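Local coordinates for putative polyphosphate kinase 2 family protein (PDB 3RHF) that probably acts as a polyphosphate kinase of the PPK2 family, transferring phosphate between polyphosphate and nucleotides on a P-loop-type alpha/beta/alpha fold, at residues V230-T235 / W242-A247; K183-I188 / D223-Y228; L77-A82 / D169-L174; K14-V19 / V257-L262. All coordinates share one frame; numbering follows the deposited sequence.

Contact 1 (V230-T235 / W242-A247)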
loop_
_atom_site.group_PDB
_atom_site.type_symbol
_atom_site.label_atom_id
_atom_site.label_comp_id
_atom_site.label_asym_id
_atom_site.label_seq_id
_atom_site.Cartn_x
_atom_site.Cartn_y
_atom_site.Cartn_z
ATOM N N VAL A 230 -15.417 -24.809 -13.803
ATOM C CA VAL A 230 -15.894 -25.784 -12.823
ATOM C C VAL A 230 -15.893 -25.171 -11.429
ATOM O O VAL A 230 -16.929 -25.188 -10.740
ATOM C CB VAL A 230 -15.097 -27.086 -12.854
ATOM C CG1 VAL A 230 -15.507 -28.011 -11.664
ATOM C CG2 VAL A 230 -15.321 -27.770 -14.204
ATOM N N ALA A 231 -14.754 -24.606 -11.047
ATOM C CA ALA A 231 -14.631 -23.789 -9.822
ATOM C C ALA A 231 -15.804 -22.840 -9.624
ATOM O O ALA A 231 -16.307 -22.731 -8.508
ATOM C CB ALA A 231 -13.306 -22.985 -9.823
ATOM N N PHE A 232 -16.241 -22.161 -10.688
ATOM C CA PHE A 232 -17.396 -21.252 -10.564
ATOM C C PHE A 232 -18.709 -22.004 -10.373
ATOM O O PHE A 232 -19.559 -21.540 -9.628
ATOM C CB PHE A 232 -17.608 -20.288 -11.754
ATOM C CG PHE A 232 -16.411 -19.437 -12.125
ATOM C CD1 PHE A 232 -15.545 -18.960 -11.186
ATOM C CD2 PHE A 232 -16.189 -19.116 -13.447
ATOM C CE1 PHE A 232 -14.465 -18.201 -11.559
ATOM C CE2 PHE A 232 -15.127 -18.374 -13.821
ATOM C CZ PHE A 232 -14.246 -17.925 -12.858
ATOM N N GLU A 233 -18.906 -23.137 -11.035
ATOM C CA GLU A 233 -20.134 -23.911 -10.803
ATOM C C GLU A 233 -20.148 -24.382 -9.371
ATOM O O GLU A 233 -21.190 -24.537 -8.795
ATOM C CB GLU A 233 -20.241 -25.149 -11.727
ATOM C CG GLU A 233 -20.589 -24.818 -13.222
ATOM C CD GLU A 233 -20.468 -26.042 -14.186
ATOM O OE1 GLU A 233 -20.604 -27.183 -13.647
ATOM O OE2 GLU A 233 -20.244 -25.848 -15.436
ATOM N N LYS A 234 -18.979 -24.649 -8.810
ATOM C CA LYS A 234 -18.898 -25.259 -7.485
ATOM C C LYS A 234 -18.952 -24.231 -6.354
ATOM O O LYS A 234 -19.497 -24.552 -5.309
ATOM C CB LYS A 234 -17.620 -26.104 -7.363
ATOM C CG LYS A 234 -17.511 -27.272 -8.403
ATOM C CD LYS A 234 -18.119 -28.592 -7.878
ATOM C CE LYS A 234 -18.372 -29.629 -8.972
ATOM N NZ LYS A 234 -19.615 -30.387 -8.636
ATOM N N THR A 235 -18.417 -23.011 -6.574
ATOM C CA THR A 235 -18.104 -22.067 -5.482
ATOM C C THR A 235 -18.679 -20.653 -5.595
ATOM O O THR A 235 -18.412 -19.809 -4.717
ATOM C CB THR A 235 -16.579 -21.932 -5.269
ATOM O OG1 THR A 235 -15.956 -21.327 -6.421
ATOM C CG2 THR A 235 -15.960 -23.284 -5.004
ATOM N N TRP A 242 -19.132 -15.354 -7.457
ATOM C CA TRP A 242 -18.015 -15.035 -8.350
ATOM C C TRP A 242 -18.397 -13.927 -9.330
ATOM O O TRP A 242 -19.543 -13.779 -9.664
ATOM C CB TRP A 242 -17.598 -16.248 -9.148
ATOM C CG TRP A 242 -16.574 -17.024 -8.497
ATOM C CD1 TRP A 242 -16.724 -18.240 -7.864
ATOM C CD2 TRP A 242 -15.231 -16.694 -8.431
ATOM N NE1 TRP A 242 -15.532 -18.660 -7.395
ATOM C CE2 TRP A 242 -14.585 -17.724 -7.712
ATOM C CE3 TRP A 242 -14.490 -15.624 -8.893
ATOM C CZ2 TRP A 242 -13.220 -17.711 -7.448
ATOM C CZ3 TRP A 242 -13.114 -15.592 -8.617
ATOM C CH2 TRP A 242 -12.500 -16.626 -7.903
ATOM N N HIS A 243 -17.441 -13.133 -9.753
ATOM C CA HIS A 243 -17.678 -12.206 -10.813
ATOM C C HIS A 243 -16.572 -12.399 -11.814
ATOM O O HIS A 243 -15.421 -12.511 -11.444
ATOM C CB HIS A 243 -17.656 -10.772 -10.319
ATOM C CG HIS A 243 -18.611 -10.502 -9.207
ATOM N ND1 HIS A 243 -18.287 -10.723 -7.892
ATOM C CD2 HIS A 243 -19.879 -10.024 -9.214
ATOM C CE1 HIS A 243 -19.325 -10.408 -7.139
ATOM N NE2 HIS A 243 -20.297 -9.966 -7.917
ATOM N N VAL A 244 -16.933 -12.432 -13.080
ATOM C CA VAL A 244 -15.979 -12.571 -14.159
ATOM C C VAL A 244 -16.064 -11.276 -14.966
ATOM O O VAL A 244 -17.122 -10.940 -15.496
ATOM C CB VAL A 244 -16.322 -13.772 -15.057
ATOM C CG1 VAL A 244 -15.508 -13.680 -16.368
ATOM C CG2 VAL A 244 -16.099 -15.122 -14.312
ATOM N N VAL A 245 -14.935 -10.567 -14.999
ATOM C CA VAL A 245 -14.808 -9.220 -15.466
ATOM C C VAL A 245 -13.964 -9.254 -16.740
ATOM O O VAL A 245 -12.753 -9.549 -16.697
ATOM C CB VAL A 245 -14.045 -8.354 -14.440
ATOM C CG1 VAL A 245 -13.850 -7.011 -14.987
ATOM C CG2 VAL A 245 -14.767 -8.278 -13.066
ATOM N N PRO A 246 -14.581 -8.957 -17.894
ATOM C CA PRO A 246 -13.848 -8.873 -19.145
ATOM C C PRO A 246 -12.678 -7.907 -18.979
ATOM O O PRO A 246 -12.881 -6.792 -18.514
ATOM C CB PRO A 246 -14.877 -8.306 -20.075
ATOM C CG PRO A 246 -16.104 -8.875 -19.637
ATOM C CD PRO A 246 -16.022 -8.963 -18.140
ATOM N N ALA A 247 -11.464 -8.359 -19.289
ATOM C CA ALA A 247 -10.261 -7.613 -18.917
ATOM C C ALA A 247 -9.316 -7.324 -20.081
ATOM O O ALA A 247 -8.234 -6.786 -19.862
ATOM C CB ALA A 247 -9.515 -8.341 -17.836
#
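A231 approaches W242 with its backbone carbonyl, whose O stands near the indole N-H but is bonded to T235 instead. One residue on, F232 carries most of the apolar contact. Its CG is anti to the carbonyl carbon (chi1 -54°), and the ring turns an edge onto the face of W242, so that F232 CE1 lies 3.5 Å above the indole plane, over its centre. Centroids of the phenyl and the five-membered ring are 4.7 Å apart and the planes meet at 55°, an edge-to-face pair well short of perpendicular. Across the F232 ring, CE2 touches V244 CG2 at 3.4 Å, so the phenyl touches both W242 and V244. T235 closes the helix end: W242 NE1 donates to T235 OG1 over 2.9 Å, with an N-H...O angle of 149° and the oxygen close to the ring plane. The hydroxyl in turn donates to A231 O, but at a modelled 2.5 Å this bond is implausibly short and its exact geometry doubtful. K183 adds a cation-pi contact to W242. The chemistry thus implies that the bond from W242 NE1 to T235 OG1 satisfies a buried N-H and, with F232 on the indole face, probably fixes the indole's rotation.

Contact 2 (K183-I188 / D223-Y228)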
loop_
_atom_site.group_PDB
_atom_site.type_symbol
_atom_site.label_atom_id
_atom_site.label_comp_id
_atom_site.label_asym_id
_atom_site.label_seq_id
_atom_site.Cartn_x
_atom_site.Cartn_y
_atom_site.Cartn_z
ATOM N N LYS A 183 -15.356 -11.574 -4.918
ATOM C CA LYS A 183 -14.501 -12.443 -5.723
ATOM C C LYS A 183 -14.507 -12.000 -7.199
ATOM O O LYS A 183 -15.564 -11.823 -7.807
ATOM C CB LYS A 183 -14.929 -13.913 -5.614
ATOM C CG LYS A 183 -14.981 -14.443 -4.185
ATOM C CD LYS A 183 -15.001 -15.998 -4.092
ATOM C CE LYS A 183 -16.296 -16.669 -4.632
ATOM N NZ LYS A 183 -16.808 -17.837 -3.820
ATOM N N VAL A 184 -13.327 -11.794 -7.757
ATOM C CA VAL A 184 -13.208 -11.283 -9.103
ATOM C C VAL A 184 -12.278 -12.169 -9.908
ATOM O O VAL A 184 -11.158 -12.530 -9.474
ATOM C CB VAL A 184 -12.680 -9.840 -9.102
ATOM C CG1 VAL A 184 -12.051 -9.522 -10.420
ATOM C CG2 VAL A 184 -13.818 -8.879 -8.775
HETATM N N MSE A 185 -12.740 -12.550 -11.092
HETATM C CA MSE A 185 -11.839 -13.206 -12.059
HETATM C C MSE A 185 -11.653 -12.304 -13.249
HETATM O O MSE A 185 -12.609 -11.916 -13.914
HETATM C CB MSE A 185 -12.359 -14.553 -12.475
HETATM C CG MSE A 185 -11.314 -15.358 -13.297
HETATM SE SE MSE A 185 -11.899 -15.582 -15.179
HETATM C CE MSE A 185 -10.434 -16.794 -15.831
ATOM N N LEU A 186 -10.413 -11.942 -13.501
ATOM C CA LEU A 186 -10.094 -11.131 -14.671
ATOM C C LEU A 186 -9.877 -12.022 -15.888
ATOM O O LEU A 186 -8.930 -12.786 -15.924
ATOM C CB LEU A 186 -8.814 -10.302 -14.438
ATOM C CG LEU A 186 -8.790 -9.413 -13.225
ATOM C CD1 LEU A 186 -7.426 -8.806 -13.196
ATOM C CD2 LEU A 186 -9.907 -8.388 -13.316
ATOM N N ASN A 187 -10.722 -11.876 -16.894
ATOM C CA ASN A 187 -10.760 -12.794 -18.018
ATOM C C ASN A 187 -10.181 -12.115 -19.292
ATOM O O ASN A 187 -10.716 -11.126 -19.831
ATOM C CB ASN A 187 -12.211 -13.225 -18.186
ATOM C CG ASN A 187 -12.419 -14.269 -19.246
ATOM O OD1 ASN A 187 -11.721 -15.290 -19.313
ATOM N ND2 ASN A 187 -13.448 -14.068 -20.031
ATOM N N ILE A 188 -9.055 -12.622 -19.753
ATOM C CA ILE A 188 -8.532 -12.184 -21.041
ATOM C C ILE A 188 -8.561 -13.355 -21.984
ATOM O O ILE A 188 -8.553 -14.520 -21.549
ATOM C CB ILE A 188 -7.118 -11.584 -20.957
ATOM C CG1 ILE A 188 -6.095 -12.615 -20.426
ATOM C CG2 ILE A 188 -7.171 -10.288 -20.104
ATOM C CD1 ILE A 188 -4.661 -12.098 -20.327
ATOM N N ASP A 223 -7.428 -26.087 -20.446
ATOM C CA ASP A 223 -7.576 -26.836 -19.189
ATOM C C ASP A 223 -7.851 -25.820 -18.035
ATOM O O ASP A 223 -8.814 -25.971 -17.249
ATOM C CB ASP A 223 -6.317 -27.681 -18.872
ATOM C CG ASP A 223 -6.047 -28.842 -19.897
ATOM O OD1 ASP A 223 -6.990 -29.608 -20.207
ATOM O OD2 ASP A 223 -4.873 -29.008 -20.364
ATOM N N TYR A 224 -7.040 -24.753 -17.986
ATOM C CA TYR A 224 -7.291 -23.649 -17.079
ATOM C C TYR A 224 -8.660 -23.045 -17.246
ATOM O O TYR A 224 -9.316 -22.839 -16.271
ATOM C CB TYR A 224 -6.246 -22.566 -17.226
ATOM C CG TYR A 224 -4.957 -22.802 -16.476
ATOM C CD1 TYR A 224 -4.863 -22.598 -15.094
ATOM C CD2 TYR A 224 -3.818 -23.193 -17.151
ATOM C CE1 TYR A 224 -3.641 -22.814 -14.408
ATOM C CE2 TYR A 224 -2.627 -23.394 -16.489
ATOM C CZ TYR A 224 -2.529 -23.203 -15.131
ATOM O OH TYR A 224 -1.296 -23.402 -14.552
HETATM N N MSE A 225 -9.111 -22.733 -18.448
HETATM C CA MSE A 225 -10.485 -22.238 -18.576
HETATM C C MSE A 225 -11.531 -23.202 -18.017
HETATM O O MSE A 225 -12.558 -22.773 -17.480
HETATM C CB MSE A 225 -10.863 -21.958 -20.027
HETATM C CG MSE A 225 -10.180 -20.731 -20.693
HETATM SE SE MSE A 225 -10.027 -19.067 -19.635
HETATM C CE MSE A 225 -8.340 -19.417 -18.677
ATOM N N ASP A 226 -11.281 -24.507 -18.173
ATOM C CA ASP A 226 -12.193 -25.542 -17.654
ATOM C C ASP A 226 -12.176 -25.541 -16.091
ATOM O O ASP A 226 -13.225 -25.622 -15.424
ATOM C CB ASP A 226 -11.861 -26.934 -18.273
ATOM C CG ASP A 226 -12.907 -27.990 -17.941
ATOM O OD1 ASP A 226 -14.082 -27.799 -18.327
ATOM O OD2 ASP A 226 -12.574 -29.009 -17.270
ATOM N N ALA A 227 -10.971 -25.453 -15.539
ATOM C CA ALA A 227 -10.787 -25.412 -14.108
ATOM C C ALA A 227 -11.573 -24.254 -13.508
ATOM O O ALA A 227 -12.256 -24.409 -12.494
ATOM C CB ALA A 227 -9.319 -25.271 -13.781
ATOM N N TYR A 228 -11.475 -23.101 -14.152
ATOM C CA TYR A 228 -12.150 -21.926 -13.673
ATOM C C TYR A 228 -13.638 -22.163 -13.713
ATOM O O TYR A 228 -14.345 -21.888 -12.746
ATOM C CB TYR A 228 -11.763 -20.674 -14.501
ATOM C CG TYR A 228 -10.565 -19.946 -13.907
ATOM C CD1 TYR A 228 -10.699 -19.180 -12.759
ATOM C CD2 TYR A 228 -9.292 -20.061 -14.467
ATOM C CE1 TYR A 228 -9.617 -18.549 -12.200
ATOM C CE2 TYR A 228 -8.191 -19.409 -13.885
ATOM C CZ TYR A 228 -8.372 -18.660 -12.745
ATOM O OH TYR A 228 -7.308 -18.011 -12.127
#
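The Y228 ring receives the selenomethionine M185 on one face: M185 CE sits 3.6 Å above the ring plane, and its line to the centroid is only 11° from the normal. This is a CH-pi contact in which the methyl lies almost over the ring centre, 3.7 Å from both Y228 CG and Y228 CD2. The selenium belongs to the same Met-aromatic contact but stands back, with M185 SE 4.8 Å from the Y228 centroid. Above the same face but displaced past its CD1-CE1 side, M185 CG comes within 3.8 Å of Y228 CE1, so the bent chain touches the tyrosine through CG and CE, with the selenium arching between them. CG stays anti to the backbone N (chi1 -170°) and leads out toward the helix, while the bend at chi2 brings the methyl back over the ring. A second selenomethionine, M225, adds its methyl to M185 CE at 4.4 Å and its SE to N187 OD1 at 4.2 Å, both loose packing. Y228 OH makes a weak hydrogen bond to Q81 of strand 75-82. Strand 183-187 runs nearly antiparallel to helix 223-228 (156° between their directions), with axes 12.0 Å apart; V184 and L186 pack on helix 250-266, and helix 148-151 borders Y224 and A227.

Contact 3 (L77-A82 / D169-L174)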
loop_
_atom_site.group_PDB
_atom_site.type_symbol
_atom_site.label_atom_id
_atom_site.label_comp_id
_atom_site.label_asym_id
_atom_site.label_seq_id
_atom_site.Cartn_x
_atom_site.Cartn_y
_atom_site.Cartn_z
ATOM N N LEU A 77 -13.041 -8.328 1.930
ATOM C CA LEU A 77 -12.006 -9.187 1.344
ATOM C C LEU A 77 -12.247 -9.274 -0.166
ATOM O O LEU A 77 -13.259 -9.847 -0.624
ATOM C CB LEU A 77 -12.020 -10.600 1.970
ATOM C CG LEU A 77 -10.968 -11.629 1.453
ATOM C CD1 LEU A 77 -9.515 -11.116 1.607
ATOM C CD2 LEU A 77 -11.076 -13.041 2.033
ATOM N N LEU A 78 -11.301 -8.677 -0.907
ATOM C CA LEU A 78 -11.235 -8.741 -2.327
ATOM C C LEU A 78 -10.312 -9.871 -2.716
ATOM O O LEU A 78 -9.126 -9.866 -2.325
ATOM C CB LEU A 78 -10.695 -7.439 -2.859
ATOM C CG LEU A 78 -10.517 -7.267 -4.378
ATOM C CD1 LEU A 78 -11.882 -7.280 -5.127
ATOM C CD2 LEU A 78 -9.776 -5.978 -4.664
ATOM N N ILE A 79 -10.859 -10.839 -3.473
ATOM C CA ILE A 79 -10.104 -11.932 -4.062
ATOM C C ILE A 79 -9.991 -11.753 -5.564
ATOM O O ILE A 79 -11.008 -11.780 -6.279
ATOM C CB ILE A 79 -10.754 -13.372 -3.803
ATOM C CG1 ILE A 79 -10.866 -13.663 -2.299
ATOM C CG2 ILE A 79 -9.913 -14.431 -4.423
ATOM C CD1 ILE A 79 -11.606 -14.908 -1.906
ATOM N N LEU A 80 -8.745 -11.652 -6.030
ATOM C CA LEU A 80 -8.447 -11.657 -7.465
ATOM C C LEU A 80 -7.797 -12.936 -7.973
ATOM O O LEU A 80 -6.778 -13.351 -7.450
ATOM C CB LEU A 80 -7.551 -10.531 -7.823
ATOM C CG LEU A 80 -8.238 -9.214 -7.581
ATOM C CD1 LEU A 80 -7.131 -8.160 -7.404
ATOM C CD2 LEU A 80 -9.182 -8.883 -8.722
ATOM N N GLN A 81 -8.391 -13.538 -8.999
ATOM C CA GLN A 81 -7.729 -14.601 -9.777
ATOM C C GLN A 81 -7.707 -14.212 -11.229
ATOM O O GLN A 81 -8.662 -13.574 -11.728
ATOM C CB GLN A 81 -8.498 -15.906 -9.651
ATOM C CG GLN A 81 -8.544 -16.500 -8.235
ATOM C CD GLN A 81 -7.288 -17.203 -7.882
ATOM O OE1 GLN A 81 -6.968 -17.356 -6.721
ATOM N NE2 GLN A 81 -6.556 -17.624 -8.874
ATOM N N ALA A 82 -6.628 -14.596 -11.908
ATOM C CA ALA A 82 -6.487 -14.401 -13.339
ATOM C C ALA A 82 -5.229 -15.074 -13.865
ATOM O O ALA A 82 -4.306 -15.283 -13.124
ATOM C CB ALA A 82 -6.454 -12.933 -13.682
ATOM N N ASP A 169 -17.301 -23.561 2.844
ATOM C CA ASP A 169 -17.469 -23.561 4.297
ATOM C C ASP A 169 -16.662 -22.454 4.919
ATOM O O ASP A 169 -17.176 -21.716 5.757
ATOM C CB ASP A 169 -17.029 -24.878 4.915
ATOM C CG ASP A 169 -17.103 -24.854 6.464
ATOM O OD1 ASP A 169 -18.233 -24.951 7.036
ATOM O OD2 ASP A 169 -16.035 -24.739 7.139
ATOM N N PHE A 170 -15.421 -22.328 4.467
ATOM C CA PHE A 170 -14.553 -21.199 4.777
ATOM C C PHE A 170 -15.147 -19.858 4.447
ATOM O O PHE A 170 -15.280 -18.969 5.326
ATOM C CB PHE A 170 -13.311 -21.360 3.987
ATOM C CG PHE A 170 -12.348 -20.279 4.124
ATOM C CD1 PHE A 170 -11.818 -19.950 5.359
ATOM C CD2 PHE A 170 -11.875 -19.645 3.019
ATOM C CE1 PHE A 170 -10.854 -18.959 5.480
ATOM C CE2 PHE A 170 -10.891 -18.670 3.134
ATOM C CZ PHE A 170 -10.395 -18.323 4.368
ATOM N N GLU A 171 -15.541 -19.659 3.206
ATOM C CA GLU A 171 -16.147 -18.357 2.876
ATOM C C GLU A 171 -17.407 -18.098 3.731
ATOM O O GLU A 171 -17.714 -16.988 4.108
ATOM C CB GLU A 171 -16.436 -18.295 1.387
ATOM C CG GLU A 171 -15.124 -18.216 0.633
ATOM C CD GLU A 171 -15.252 -18.303 -0.895
ATOM O OE1 GLU A 171 -16.413 -18.375 -1.410
ATOM O OE2 GLU A 171 -14.155 -18.275 -1.550
ATOM N N SER A 172 -18.139 -19.155 4.033
ATOM C CA SER A 172 -19.316 -19.033 4.853
ATOM C C SER A 172 -18.946 -18.634 6.307
ATOM O O SER A 172 -19.642 -17.856 6.947
ATOM C CB SER A 172 -20.114 -20.342 4.791
ATOM O OG SER A 172 -21.085 -20.346 5.805
ATOM N N ARG A 173 -17.828 -19.127 6.813
ATOM C CA ARG A 173 -17.415 -18.754 8.157
ATOM C C ARG A 173 -17.032 -17.282 8.159
ATOM O O ARG A 173 -17.413 -16.528 9.071
ATOM C CB ARG A 173 -16.281 -19.650 8.654
ATOM C CG ARG A 173 -16.773 -20.924 9.385
ATOM C CD ARG A 173 -15.978 -22.244 9.063
ATOM N NE ARG A 173 -14.547 -21.981 9.076
ATOM C CZ ARG A 173 -13.648 -22.521 8.274
ATOM N NH1 ARG A 173 -13.984 -23.419 7.381
ATOM N NH2 ARG A 173 -12.374 -22.153 8.393
ATOM N N LEU A 174 -16.289 -16.866 7.136
ATOM C CA LEU A 174 -15.819 -15.479 7.085
ATOM C C LEU A 174 -16.962 -14.482 7.003
ATOM O O LEU A 174 -16.941 -13.442 7.649
ATOM C CB LEU A 174 -14.889 -15.230 5.910
ATOM C CG LEU A 174 -13.504 -15.847 5.945
ATOM C CD1 LEU A 174 -12.790 -15.283 4.708
ATOM C CD2 LEU A 174 -12.696 -15.606 7.234
#
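L77 and L174 join two layers of the three-layer alpha/beta/alpha sandwich of this P-loop NTPase relative, linking the central strand 75-82 of its parallel sheet to helix 157-176. The two leucines cross obliquely and meet through one methyl each, L77 CD2 and L174 CD1, 3.9 Å apart. The first torsion of L77, which holds CG anti to the backbone N (chi1 -180°), is consistent with this meeting, and each side chain points across to the other element. Within the helix, L174 CG also rests 4.1 Å above the plane of the F170 ring, displaced toward its rim, so the leucine is backed by its own helix as well as met by the sheet. Two residues further along the strand, I79 points the same way, and its tip meets a different kind of partner, the carboxylate end of E171. That glutamate reaches toward the sheet; its charge is answered there by a salt bridge from OE1 to K183 on the neighbouring strand and by a hydrogen bond from Y143 to OE2. The buried carboxylate is therefore gripped by polar groups around it, and the isoleucine contributes only apolar packing beside them. I79 CD1 lies 4.2 Å from E171 OE2.

Contact 4 (K14-V19 / V257-L262)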
loop_
_atom_site.group_PDB
_atom_site.type_symbol
_atom_site.label_atom_id
_atom_site.label_comp_id
_atom_site.label_asym_id
_atom_site.label_seq_id
_atom_site.Cartn_x
_atom_site.Cartn_y
_atom_site.Cartn_z
ATOM N N LYS A 14 -25.511 -0.071 -15.592
ATOM C CA LYS A 14 -25.973 -1.143 -14.733
ATOM C C LYS A 14 -24.805 -1.598 -13.831
ATOM O O LYS A 14 -23.630 -1.606 -14.250
ATOM C CB LYS A 14 -26.623 -2.302 -15.551
ATOM N N SER A 15 -25.128 -1.944 -12.588
ATOM C CA SER A 15 -24.129 -2.362 -11.621
ATOM C C SER A 15 -23.413 -3.657 -12.023
ATOM O O SER A 15 -24.045 -4.616 -12.428
ATOM C CB SER A 15 -24.774 -2.585 -10.258
ATOM O OG SER A 15 -23.797 -3.133 -9.388
ATOM N N PRO A 16 -22.086 -3.696 -11.875
ATOM C CA PRO A 16 -21.373 -4.927 -12.116
ATOM C C PRO A 16 -21.706 -6.052 -11.134
ATOM O O PRO A 16 -21.417 -7.192 -11.417
ATOM C CB PRO A 16 -19.904 -4.529 -11.934
ATOM C CG PRO A 16 -19.866 -3.133 -11.848
ATOM C CD PRO A 16 -21.179 -2.632 -11.422
ATOM N N ALA A 17 -22.288 -5.763 -9.979
ATOM C CA ALA A 17 -22.715 -6.851 -9.097
ATOM C C ALA A 17 -23.780 -7.674 -9.831
ATOM O O ALA A 17 -24.075 -8.803 -9.459
ATOM C CB ALA A 17 -23.245 -6.313 -7.779
ATOM N N GLU A 18 -24.331 -7.099 -10.892
ATOM C CA GLU A 18 -25.479 -7.657 -11.589
ATOM C C GLU A 18 -25.041 -8.276 -12.887
ATOM O O GLU A 18 -25.247 -9.451 -13.085
ATOM C CB GLU A 18 -26.528 -6.551 -11.801
ATOM C CG GLU A 18 -27.677 -6.799 -12.801
ATOM C CD GLU A 18 -28.609 -5.560 -12.933
ATOM O OE1 GLU A 18 -29.043 -5.048 -11.868
ATOM O OE2 GLU A 18 -28.866 -5.098 -14.080
ATOM N N VAL A 19 -24.415 -7.508 -13.767
ATOM C CA VAL A 19 -24.112 -8.010 -15.090
ATOM C C VAL A 19 -22.919 -8.957 -15.064
ATOM O O VAL A 19 -22.813 -9.795 -15.956
ATOM C CB VAL A 19 -23.925 -6.862 -16.158
ATOM C CG1 VAL A 19 -25.229 -6.080 -16.325
ATOM C CG2 VAL A 19 -22.800 -5.881 -15.822
ATOM N N VAL A 257 -13.692 -3.541 -11.237
ATOM C CA VAL A 257 -13.232 -3.977 -9.944
ATOM C C VAL A 257 -13.545 -2.900 -8.944
ATOM O O VAL A 257 -14.186 -3.164 -7.911
ATOM C CB VAL A 257 -11.762 -4.403 -9.916
ATOM C CG1 VAL A 257 -11.360 -4.688 -8.490
ATOM C CG2 VAL A 257 -11.557 -5.703 -10.706
ATOM N N GLN A 258 -13.180 -1.664 -9.249
ATOM C CA GLN A 258 -13.471 -0.615 -8.266
ATOM C C GLN A 258 -14.939 -0.445 -7.940
ATOM O O GLN A 258 -15.287 -0.263 -6.766
ATOM C CB GLN A 258 -12.768 0.738 -8.557
ATOM C CG GLN A 258 -11.481 0.756 -7.752
ATOM C CD GLN A 258 -10.617 1.975 -7.895
ATOM O OE1 GLN A 258 -9.415 1.852 -8.156
ATOM N NE2 GLN A 258 -11.193 3.165 -7.654
ATOM N N GLN A 259 -15.813 -0.553 -8.930
ATOM C CA GLN A 259 -17.249 -0.321 -8.658
ATOM C C GLN A 259 -17.791 -1.455 -7.847
ATOM O O GLN A 259 -18.663 -1.264 -7.017
ATOM C CB GLN A 259 -18.073 -0.119 -9.929
ATOM C CG GLN A 259 -19.418 0.577 -9.716
ATOM C CD GLN A 259 -19.284 1.996 -9.214
ATOM O OE1 GLN A 259 -18.583 2.831 -9.787
ATOM N NE2 GLN A 259 -19.966 2.287 -8.134
ATOM N N LEU A 260 -17.228 -2.636 -8.023
ATOM C CA LEU A 260 -17.627 -3.808 -7.210
ATOM C C LEU A 260 -17.338 -3.607 -5.736
ATOM O O LEU A 260 -18.184 -3.900 -4.877
ATOM C CB LEU A 260 -16.902 -5.063 -7.705
ATOM C CG LEU A 260 -17.553 -5.815 -8.870
ATOM C CD1 LEU A 260 -16.631 -6.936 -9.266
ATOM C CD2 LEU A 260 -18.962 -6.380 -8.566
ATOM N N LEU A 261 -16.122 -3.124 -5.481
ATOM C CA LEU A 261 -15.696 -2.686 -4.161
ATOM C C LEU A 261 -16.583 -1.644 -3.557
ATOM O O LEU A 261 -16.984 -1.786 -2.421
ATOM C CB LEU A 261 -14.315 -2.088 -4.243
ATOM C CG LEU A 261 -13.175 -2.833 -3.618
ATOM C CD1 LEU A 261 -13.295 -4.363 -3.755
ATOM C CD2 LEU A 261 -11.910 -2.340 -4.284
ATOM N N LEU A 262 -16.860 -0.577 -4.307
ATOM C CA LEU A 262 -17.696 0.542 -3.773
ATOM C C LEU A 262 -19.119 0.100 -3.460
ATOM O O LEU A 262 -19.686 0.546 -2.476
ATOM C CB LEU A 262 -17.750 1.762 -4.719
ATOM C CG LEU A 262 -16.378 2.405 -4.958
ATOM C CD1 LEU A 262 -16.326 3.154 -6.315
ATOM C CD2 LEU A 262 -15.961 3.342 -3.840
#
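L260 reaches P16 and A17 by a side chain whose first torsion sets CG anti to the carbonyl carbon (chi1 -85°). From CB the chain leads to CG, which comes within 4.1 Å of P16 CB. There it branches: CD2 lies against the first turn of the short helix 16-19, 3.7 Å from A17 N. The same methyl is 4.0 Å from P16 CB, so L260 CD2 touches both the P16-A17 peptide and the proline CB. The other methyl, CD1, packs on V184 of the sheet. Beside it, Q259 meets the proline with its aliphatic part: Q259 CB is 4.0 Å from P16 CG, and Q259 CG is equally near P16 CD. A bend at chi2 (64°) then takes the amide away from the proline, where OE1 bonds to Q53 and NE2 to D263. S15 is the N-cap of helix 16-19, its OG accepting from A17 N at 3.1 Å with an angle of 149°; D263 also bonds to that hydroxyl, tying the cap to helix 250-266. The side chain of A17, an exposed residue, is about 3 Å from a bound triethylene glycol, probably from the crystallisation liquor. Helix 250-266 itself packs through V257 and L260 on strand 179-187, through L261 on helix 88-98 and strand 75-82, and through Q258 and L262 on helix 43-69.

Contacts 1, 2 and 3 are buried and reach the same parallel sheet, whereas contact 4 is only partly buried and packs a short helix from the chain's N-terminal region against helix 250-266. Contacts 1 and 2 share helix 221-235, which meets adjacent strands 242-246 and 179-187; their centres are 6 Å apart. Contact 1 has a directed hydrogen bond and an aromatic pair, contact 2 methyl-on-ring packing, and contact 3 sparse aliphatic contact. K183 joins these three: its NZ probably bonds to T235 O (2.7 Å), besides pairing with E171. On the other side of the sheet, H243 packs on L260, bringing contact 4 against the strand of contact 1.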